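Side-chain contacts in carbonic anhydrase (Neosartorya fumigata, PDB 7COI), which probably catalyses the reversible hydration of carbon dioxide to hydrogencarbonate as a zinc-dependent carbonic anhydrase of the beta class: residues A156-A161 with S239-A244; R201-Q206 with V221-L226. All blocks are in the same frame, centred on the assembly; numbering follows the deposited sequence.

Contact 1: A156-A161 with S239-A244; sequences AVIEFA and SVVLEA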
ATOM      1  N   ALA A 156     -11.117  -0.254   0.025  1.00 13.83           N
ATOM      2  CA  ALA A 156     -12.037   0.751   0.598  1.00 13.75           C
ATOM      3  C   ALA A 156     -13.261   0.942  -0.307  1.00 15.01           C
ATOM      4  O   ALA A 156     -14.399   1.035   0.219  1.00 15.11           O
ATOM      5  CB  ALA A 156     -11.279   2.019   0.861  1.00 13.48           C
ATOM      6  N   VAL A 157     -13.076   0.961  -1.625  1.00 14.21           N
ATOM      7  CA  VAL A 157     -14.210   1.080  -2.568  1.00 14.43           C
ATOM      8  C   VAL A 157     -15.155  -0.113  -2.353  1.00 15.49           C
ATOM      9  O   VAL A 157     -16.393   0.095  -2.302  1.00 15.92           O
ATOM     10  CB  VAL A 157     -13.720   1.162  -4.016  1.00 15.21           C
ATOM     11  CG1 VAL A 157     -14.860   0.874  -4.994  1.00 15.84           C
ATOM     12  CG2 VAL A 157     -13.047   2.508  -4.278  1.00 14.04           C
ATOM     13  N   ILE A 158     -14.598  -1.322  -2.298  1.00 15.04           N
ATOM     14  CA  ILE A 158     -15.426  -2.563  -2.217  1.00 14.97           C
ATOM     15  C   ILE A 158     -16.180  -2.550  -0.882  1.00 16.62           C
ATOM     16  O   ILE A 158     -17.392  -2.825  -0.898  1.00 17.72           O
ATOM     17  CB  ILE A 158     -14.544  -3.800  -2.404  1.00 16.17           C
ATOM     18  CG1 ILE A 158     -14.046  -3.846  -3.848  1.00 15.16           C
ATOM     19  CG2 ILE A 158     -15.278  -5.059  -1.947  1.00 15.30           C
ATOM     20  CD1 ILE A 158     -12.878  -4.726  -4.114  1.00 16.15           C
ATOM     21  N   GLU A 159     -15.520  -2.180   0.208  1.00 15.73           N
ATOM     22  CA  GLU A 159     -16.156  -2.102   1.544  1.00 18.35           C
ATOM     23  C   GLU A 159     -17.324  -1.116   1.483  1.00 19.55           C
ATOM     24  O   GLU A 159     -18.447  -1.467   1.957  1.00 19.74           O
ATOM     25  CB  GLU A 159     -15.123  -1.722   2.589  1.00 18.85           C
ATOM     26  CG  GLU A 159     -15.685  -1.495   3.983  1.00 20.86           C
ATOM     27  CD  GLU A 159     -16.209  -2.727   4.724  1.00 21.33           C
ATOM     28  OE1 GLU A 159     -15.846  -3.849   4.373  1.00 21.79           O
ATOM     29  OE2 GLU A 159     -16.961  -2.529   5.657  1.00 23.38           O
ATOM     30  N   PHE A 160     -17.095   0.077   0.926  1.00 19.40           N
ATOM     31  CA  PHE A 160     -18.131   1.137   0.899  1.00 18.97           C
ATOM     32  C   PHE A 160     -19.308   0.680   0.023  1.00 18.65           C
ATOM     33  O   PHE A 160     -20.467   0.758   0.476  1.00 20.07           O
ATOM     34  CB  PHE A 160     -17.549   2.456   0.425  1.00 20.37           C
ATOM     35  CG  PHE A 160     -18.441   3.627   0.724  1.00 22.09           C
ATOM     36  CD1 PHE A 160     -19.488   3.956  -0.116  1.00 22.56           C
ATOM     37  CD2 PHE A 160     -18.185   4.431   1.818  1.00 25.54           C
ATOM     38  CE1 PHE A 160     -20.314   5.029   0.169  1.00 24.16           C
ATOM     39  CE2 PHE A 160     -19.012   5.516   2.104  1.00 29.93           C
ATOM     40  CZ  PHE A 160     -20.061   5.815   1.272  1.00 25.73           C
ATOM     41  N   ALA A 161     -19.032   0.169  -1.178  1.00 18.26           N
ATOM     42  CA  ALA A 161     -20.088  -0.224  -2.128  1.00 17.58           C
ATOM     43  C   ALA A 161     -20.914  -1.379  -1.522  1.00 18.13           C
ATOM     44  O   ALA A 161     -22.155  -1.370  -1.639  1.00 17.87           O
ATOM     45  CB  ALA A 161     -19.503  -0.624  -3.438  1.00 17.78           C
ATOM     46  N   SER A 239     -14.248 -11.119   3.091  1.00 23.46           N
ATOM     47  CA  SER A 239     -15.417 -11.498   3.922  1.00 26.04           C
ATOM     48  C   SER A 239     -16.625 -10.624   3.560  1.00 23.14           C
ATOM     49  O   SER A 239     -17.764 -11.170   3.482  1.00 22.80           O
ATOM     50  CB  SER A 239     -15.107 -11.425   5.384  1.00 26.67           C
ATOM     51  OG  SER A 239     -16.151 -12.071   6.106  1.00 29.64           O
ATOM     52  N   VAL A 240     -16.413  -9.326   3.292  1.00 22.72           N
ATOM     53  CA  VAL A 240     -17.562  -8.404   3.057  1.00 21.14           C
ATOM     54  C   VAL A 240     -18.335  -8.871   1.818  1.00 21.59           C
ATOM     55  O   VAL A 240     -19.618  -8.802   1.827  1.00 19.62           O
ATOM     56  CB  VAL A 240     -17.147  -6.922   2.986  1.00 21.62           C
ATOM     57  CG1 VAL A 240     -16.260  -6.613   1.784  1.00 21.32           C
ATOM     58  CG2 VAL A 240     -18.353  -6.008   2.978  1.00 23.06           C
ATOM     59  N   VAL A 241     -17.631  -9.323   0.790  1.00 20.30           N
ATOM     60  CA  VAL A 241     -18.264  -9.819  -0.453  1.00 20.09           C
ATOM     61  C   VAL A 241     -18.946 -11.167  -0.182  1.00 21.83           C
ATOM     62  O   VAL A 241     -20.119 -11.334  -0.601  1.00 20.70           O
ATOM     63  CB  VAL A 241     -17.236  -9.916  -1.589  1.00 20.09           C
ATOM     64  CG1 VAL A 241     -17.818 -10.553  -2.838  1.00 19.51           C
ATOM     65  CG2 VAL A 241     -16.665  -8.531  -1.895  1.00 22.31           C
ATOM     66  N   LEU A 242     -18.243 -12.115   0.429  1.00 21.84           N
ATOM     67  CA  LEU A 242     -18.834 -13.465   0.696  1.00 24.30           C
ATOM     68  C   LEU A 242     -20.110 -13.316   1.534  1.00 23.90           C
ATOM     69  O   LEU A 242     -21.105 -14.010   1.214  1.00 24.34           O
ATOM     70  CB  LEU A 242     -17.810 -14.355   1.399  1.00 23.53           C
ATOM     71  CG  LEU A 242     -16.621 -14.749   0.539  1.00 22.83           C
ATOM     72  CD1 LEU A 242     -15.490 -15.284   1.391  1.00 23.38           C
ATOM     73  CD2 LEU A 242     -17.023 -15.741  -0.528  1.00 23.55           C
ATOM     74  N   GLU A 243     -20.095 -12.456   2.547  1.00 22.94           N
ATOM     75  CA  GLU A 243     -21.268 -12.181   3.413  1.00 27.23           C
ATOM     76  C   GLU A 243     -22.454 -11.713   2.541  1.00 29.15           C
ATOM     77  O   GLU A 243     -23.592 -12.217   2.705  1.00 20.94           O
ATOM     78  CB  GLU A 243     -20.941 -11.128   4.475  1.00 28.95           C
ATOM     79  CG  GLU A 243     -19.973 -11.550   5.568  1.00 36.48           C
ATOM     80  CD  GLU A 243     -19.380 -10.351   6.312  1.00 42.88           C
ATOM     81  OE1 GLU A 243     -20.054  -9.276   6.343  1.00 47.59           O
ATOM     82  OE2 GLU A 243     -18.222 -10.446   6.804  1.00 47.62           O
ATOM     83  N   ALA A 244     -22.228 -10.771   1.620  1.00 23.43           N
ATOM     84  CA  ALA A 244     -23.283 -10.186   0.755  1.00 23.06           C
ATOM     85  C   ALA A 244     -23.788 -11.231  -0.237  1.00 20.70           C
ATOM     86  O   ALA A 244     -24.995 -11.202  -0.589  1.00 22.68           O
ATOM     87  CB  ALA A 244     -22.765  -8.958   0.031  1.00 21.56           C
TER

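Contact 2: R201-Q206 with V221-L226; sequences RQLREQ and VRLAEL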
ATOM      1  N   ARG A 201       1.963 -10.170 -14.379  1.00 17.29           N
ATOM      2  CA  ARG A 201       3.162 -11.014 -14.667  1.00 16.24           C
ATOM      3  C   ARG A 201       3.037 -12.373 -13.983  1.00 18.45           C
ATOM      4  O   ARG A 201       3.531 -13.362 -14.551  1.00 20.93           O
ATOM      5  CB  ARG A 201       4.450 -10.293 -14.312  1.00 18.08           C
ATOM      6  CG  ARG A 201       4.742  -9.089 -15.170  1.00 18.32           C
ATOM      7  CD  ARG A 201       6.068  -8.501 -14.790  1.00 20.42           C
ATOM      8  NE  ARG A 201       6.245  -7.308 -15.576  1.00 23.78           N
ATOM      9  CZ  ARG A 201       6.764  -7.290 -16.784  1.00 27.11           C
ATOM     10  NH1 ARG A 201       7.237  -8.416 -17.306  1.00 27.41           N
ATOM     11  NH2 ARG A 201       6.849  -6.144 -17.436  1.00 26.09           N
ATOM     12  N   GLN A 202       2.343 -12.467 -12.844  1.00 18.83           N
ATOM     13  CA  GLN A 202       2.130 -13.776 -12.190  1.00 20.87           C
ATOM     14  C   GLN A 202       1.249 -14.646 -13.114  1.00 21.39           C
ATOM     15  O   GLN A 202       1.542 -15.868 -13.274  1.00 20.52           O
ATOM     16  CB  GLN A 202       1.487 -13.596 -10.820  1.00 20.73           C
ATOM     17  CG  GLN A 202       2.413 -12.882  -9.827  1.00 22.22           C
ATOM     18  CD  GLN A 202       1.713 -12.652  -8.514  1.00 23.43           C
ATOM     19  OE1 GLN A 202       0.550 -12.260  -8.469  1.00 27.66           O
ATOM     20  NE2 GLN A 202       2.415 -12.927  -7.435  1.00 24.13           N
ATOM     21  N   LEU A 203       0.197 -14.047 -13.684  1.00 18.99           N
ATOM     22  CA  LEU A 203      -0.692 -14.745 -14.642  1.00 19.37           C
ATOM     23  C   LEU A 203       0.100 -15.106 -15.897  1.00 21.08           C
ATOM     24  O   LEU A 203      -0.080 -16.244 -16.396  1.00 21.59           O
ATOM     25  CB  LEU A 203      -1.903 -13.865 -14.973  1.00 19.74           C
ATOM     26  CG  LEU A 203      -2.922 -13.735 -13.862  1.00 20.41           C
ATOM     27  CD1 LEU A 203      -3.911 -12.624 -14.187  1.00 21.16           C
ATOM     28  CD2 LEU A 203      -3.636 -15.069 -13.634  1.00 22.42           C
ATOM     29  N   ARG A 204       0.960 -14.203 -16.363  1.00 20.26           N
ATOM     30  CA  ARG A 204       1.814 -14.486 -17.542  1.00 23.65           C
ATOM     31  C   ARG A 204       2.687 -15.732 -17.276  1.00 24.98           C
ATOM     32  O   ARG A 204       2.748 -16.645 -18.157  1.00 26.68           O
ATOM     33  CB  ARG A 204       2.657 -13.263 -17.857  1.00 22.65           C
ATOM     34  CG  ARG A 204       3.593 -13.468 -19.032  1.00 23.69           C
ATOM     35  CD  ARG A 204       4.405 -12.216 -19.258  1.00 24.13           C
ATOM     36  NE  ARG A 204       5.393 -12.418 -20.297  1.00 24.24           N
ATOM     37  CZ  ARG A 204       6.376 -11.594 -20.580  1.00 23.68           C
ATOM     38  NH1 ARG A 204       6.515 -10.452 -19.911  1.00 24.74           N
ATOM     39  NH2 ARG A 204       7.225 -11.931 -21.535  1.00 26.21           N
ATOM     40  N   GLU A 205       3.349 -15.784 -16.118  1.00 26.33           N
ATOM     41  CA  GLU A 205       4.191 -16.944 -15.720  1.00 26.69           C
ATOM     42  C   GLU A 205       3.325 -18.203 -15.708  1.00 28.54           C
ATOM     43  O   GLU A 205       3.769 -19.213 -16.280  1.00 28.53           O
ATOM     44  CB  GLU A 205       4.840 -16.745 -14.350  1.00 27.97           C
ATOM     45  CG  GLU A 205       5.614 -17.938 -13.823  1.00 30.64           C
ATOM     46  CD  GLU A 205       6.098 -17.763 -12.382  1.00 33.84           C
ATOM     47  OE1 GLU A 205       6.047 -18.731 -11.624  1.00 38.73           O
ATOM     48  OE2 GLU A 205       6.558 -16.662 -12.023  1.00 33.99           O
ATOM     49  N   GLN A 206       2.159 -18.158 -15.064  1.00 26.15           N
ATOM     50  CA  GLN A 206       1.312 -19.350 -14.878  1.00 30.75           C
ATOM     51  C   GLN A 206       0.810 -19.854 -16.235  1.00 30.06           C
ATOM     52  O   GLN A 206       0.541 -21.069 -16.345  1.00 31.97           O
ATOM     53  CB  GLN A 206       0.093 -19.065 -14.009  1.00 31.42           C
ATOM     54  CG  GLN A 206       0.375 -18.682 -12.564  1.00 38.33           C
ATOM     55  CD  GLN A 206      -0.838 -18.001 -11.954  1.00 42.49           C
ATOM     56  OE1 GLN A 206      -1.989 -18.343 -12.260  1.00 47.16           O
ATOM     57  NE2 GLN A 206      -0.595 -16.992 -11.125  1.00 42.83           N
ATOM     58  N   VAL A 221      -5.536  -9.852 -25.309  1.00 30.74           N
ATOM     59  CA  VAL A 221      -6.945 -10.179 -24.974  1.00 26.90           C
ATOM     60  C   VAL A 221      -6.963 -11.315 -23.961  1.00 24.88           C
ATOM     61  O   VAL A 221      -7.740 -11.199 -23.016  1.00 25.57           O
ATOM     62  CB  VAL A 221      -7.760 -10.523 -26.236  1.00 30.85           C
ATOM     63  CG1 VAL A 221      -9.102 -11.165 -25.908  1.00 29.76           C
ATOM     64  CG2 VAL A 221      -7.948  -9.274 -27.081  1.00 31.99           C
ATOM     65  N   ARG A 222      -6.194 -12.383 -24.157  1.00 26.25           N
ATOM     66  CA  ARG A 222      -6.252 -13.586 -23.293  1.00 25.47           C
ATOM     67  C   ARG A 222      -5.829 -13.175 -21.891  1.00 22.83           C
ATOM     68  O   ARG A 222      -6.509 -13.534 -20.935  1.00 20.64           O
ATOM     69  CB  ARG A 222      -5.347 -14.713 -23.798  1.00 29.08           C
ATOM     70  CG  ARG A 222      -5.413 -15.989 -22.965  1.00 30.97           C
ATOM     71  CD  ARG A 222      -6.785 -16.602 -22.818  1.00 38.21           C
ATOM     72  NE  ARG A 222      -7.251 -16.974 -24.156  1.00 47.98           N
ATOM     73  CZ  ARG A 222      -6.855 -18.044 -24.867  1.00 51.02           C
ATOM     74  NH1 ARG A 222      -5.992 -18.923 -24.383  1.00 50.45           N
ATOM     75  NH2 ARG A 222      -7.340 -18.229 -26.082  1.00 53.80           N
ATOM     76  N   LEU A 223      -4.742 -12.433 -21.781  1.00 21.54           N
ATOM     77  CA  LEU A 223      -4.244 -12.016 -20.445  1.00 20.87           C
ATOM     78  C   LEU A 223      -5.258 -11.056 -19.813  1.00 19.51           C
ATOM     79  O   LEU A 223      -5.439 -11.126 -18.586  1.00 18.75           O
ATOM     80  CB  LEU A 223      -2.855 -11.390 -20.581  1.00 20.22           C
ATOM     81  CG  LEU A 223      -2.206 -11.012 -19.253  1.00 20.98           C
ATOM     82  CD1 LEU A 223      -2.201 -12.164 -18.268  1.00 22.09           C
ATOM     83  CD2 LEU A 223      -0.799 -10.518 -19.470  1.00 20.36           C
ATOM     84  N   ALA A 224      -5.909 -10.190 -20.585  1.00 19.18           N
ATOM     85  CA  ALA A 224      -6.976  -9.292 -20.078  1.00 19.94           C
ATOM     86  C   ALA A 224      -8.106 -10.132 -19.488  1.00 21.27           C
ATOM     87  O   ALA A 224      -8.609  -9.805 -18.448  1.00 15.86           O
ATOM     88  CB  ALA A 224      -7.460  -8.371 -21.177  1.00 20.56           C
ATOM     89  N   GLU A 225      -8.508 -11.217 -20.164  1.00 20.84           N
ATOM     90  CA  GLU A 225      -9.568 -12.137 -19.659  1.00 23.06           C
ATOM     91  C   GLU A 225      -9.094 -12.845 -18.392  1.00 18.42           C
ATOM     92  O   GLU A 225      -9.891 -12.952 -17.458  1.00 19.84           O
ATOM     93  CB  GLU A 225      -9.930 -13.203 -20.698  1.00 24.43           C
ATOM     94  CG  GLU A 225     -10.506 -12.602 -21.956  1.00 25.80           C
ATOM     95  CD  GLU A 225     -10.748 -13.584 -23.088  1.00 32.17           C
ATOM     96  OE1 GLU A 225     -10.095 -14.641 -23.097  1.00 36.63           O
ATOM     97  OE2 GLU A 225     -11.555 -13.261 -23.974  1.00 31.97           O
ATOM     98  N   LEU A 226      -7.869 -13.377 -18.398  1.00 21.24           N
ATOM     99  CA  LEU A 226      -7.310 -14.093 -17.226  1.00 21.31           C
ATOM    100  C   LEU A 226      -7.249 -13.121 -16.041  1.00 17.66           C
ATOM    101  O   LEU A 226      -7.568 -13.528 -14.922  1.00 17.20           O
ATOM    102  CB  LEU A 226      -5.933 -14.657 -17.570  1.00 21.05           C
ATOM    103  CG  LEU A 226      -5.929 -15.855 -18.526  1.00 23.07           C
ATOM    104  CD1 LEU A 226      -4.511 -16.096 -18.946  1.00 22.34           C
ATOM    105  CD2 LEU A 226      -6.558 -17.078 -17.876  1.00 24.09           C
TER

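Contact 1: A156-A161 with S239-A244
Segments 156-161 and 239-244, of helices 152-164 and 239-248, run in roughly the same direction, their axes 9.9 Å apart at closest approach and inclined at 29°, with Glu159 and Val240 nearest in the backbone at 6.6 Å between their CA atoms. Val240 stands at the middle of the contact, its CB directed at the other helix; compact and branched at CB, it sets its methyls against the neighbour close to its own backbone. On one flank Ile158 meets it obliquely, CG2 lying 4.2 Å from Val240 CG1. The same methyl is closer still to the next residue, 3.7 Å from Val241 CG2. CG2 of Ile158 is anti to the backbone N and faces the valines, whereas CG1, anti to the carbonyl carbon, carries CD1; the side chain also packs on Leu115 and Ile117 of strand 114-119. Helix 152-164 connects the parallel strands 137-142 and 169-175, so the contact joins two helices of the alpha/beta core of the beta-class fold, away from the zinc site. On the other flank, the chain of Glu159 bends at chi2 (69°), bringing OE1 to within 3.6 Å of Val240 CG2 and equally near CB, a van der Waals contact. The charge is answered by Arg163, whose NE forms a salt bridge with OE2 and whose NH2 reaches Glu243 OE1. Glu243 OE2 in turn accepts a 2.7 Å hydrogen bond from Ser239 OG, approached on the anti side of the carboxylate and 21° out of its plane. Arginine, with several nitrogens, suits a place between two acids. Cohesion between the segments is thus apolar; Arg163 holds Glu159 within its own helix, joins the two helices through Glu243, and should help keep both carboxylates ionised.

Contact 2: R201-Q206 with V221-L226
Apolar packing carries the contact between 201-206 and 221-226, and it rests on three leucines. Leu203 points its CB at the other helix and is touched at two places. Its CB meets Leu223 CD1 at 3.7 Å, and its CD1 lies 4.4 Å from Leu226 CB. Leu223 starts off to one side of the line between the helices, but with CG set opposite the backbone N (chi1 -176°) its end comes nearer, and CD1 arrives beside the base of Leu203. Leucine suits this place because its methyls lie at the end of a reaching chain: CD1 meets Leu203, and the side chain also packs on Val181 and Leu185 of helix 179-185.

Contacts with the backbone add to this. Leu203 CD1 sits 3.8 Å from Leu226 O, and Leu223 CD1 comes within 4.2 Å of Arg204 N, so the ends of Leu203 and Leu223 lie against main chain as well as side chain. The axes are 10.1 Å apart at closest approach and steeply crossed, at 112°, so the touching residues gather at one point. Both helices belong to the helical part that follows the zinc ligand Cys178 in this beta-class fold, and the side chain of Leu223 is about 9 Å from that of the cysteine.

The polar ends find partners outside the two segments. Arg204, which meets Leu223 through its backbone N, sends its extended side chain away to Ala184 O, which accepts a hydrogen bond from NH1. Glu205 OE1 pairs with Arg279 of a neighbouring subunit. Arg222 NH1 forms a salt bridge with Glu210 OE1, and Glu225 OE2 one with Arg265 NH2; between themselves Arg222 NE and Glu225 OE1 make only a long one, at 3.8 Å.

Overall arrangement
Both contacts are buried helix-to-helix packings joined by apolar side chains, but they hold different elements, and their centres are 25 Å apart. Contact 1 brings together helices distant in sequence, 152-164 and 239-248, beside strand 114-119 of the mixed sheet and away from the zinc. Contact 2 joins helices 193-206 and 216-236, closer in the chain, and lies nearer the metal. The two are linked in sequence because helix 216-236 is followed by helix 239-248. Their geometry differs as well: a shallow angle with valine and isoleucine in contact 1, a steep crossing with leucines in contact 2. Charges bordering contact 1 meet an arginine of the same chain, whereas those bordering contact 2 also reach another subunit.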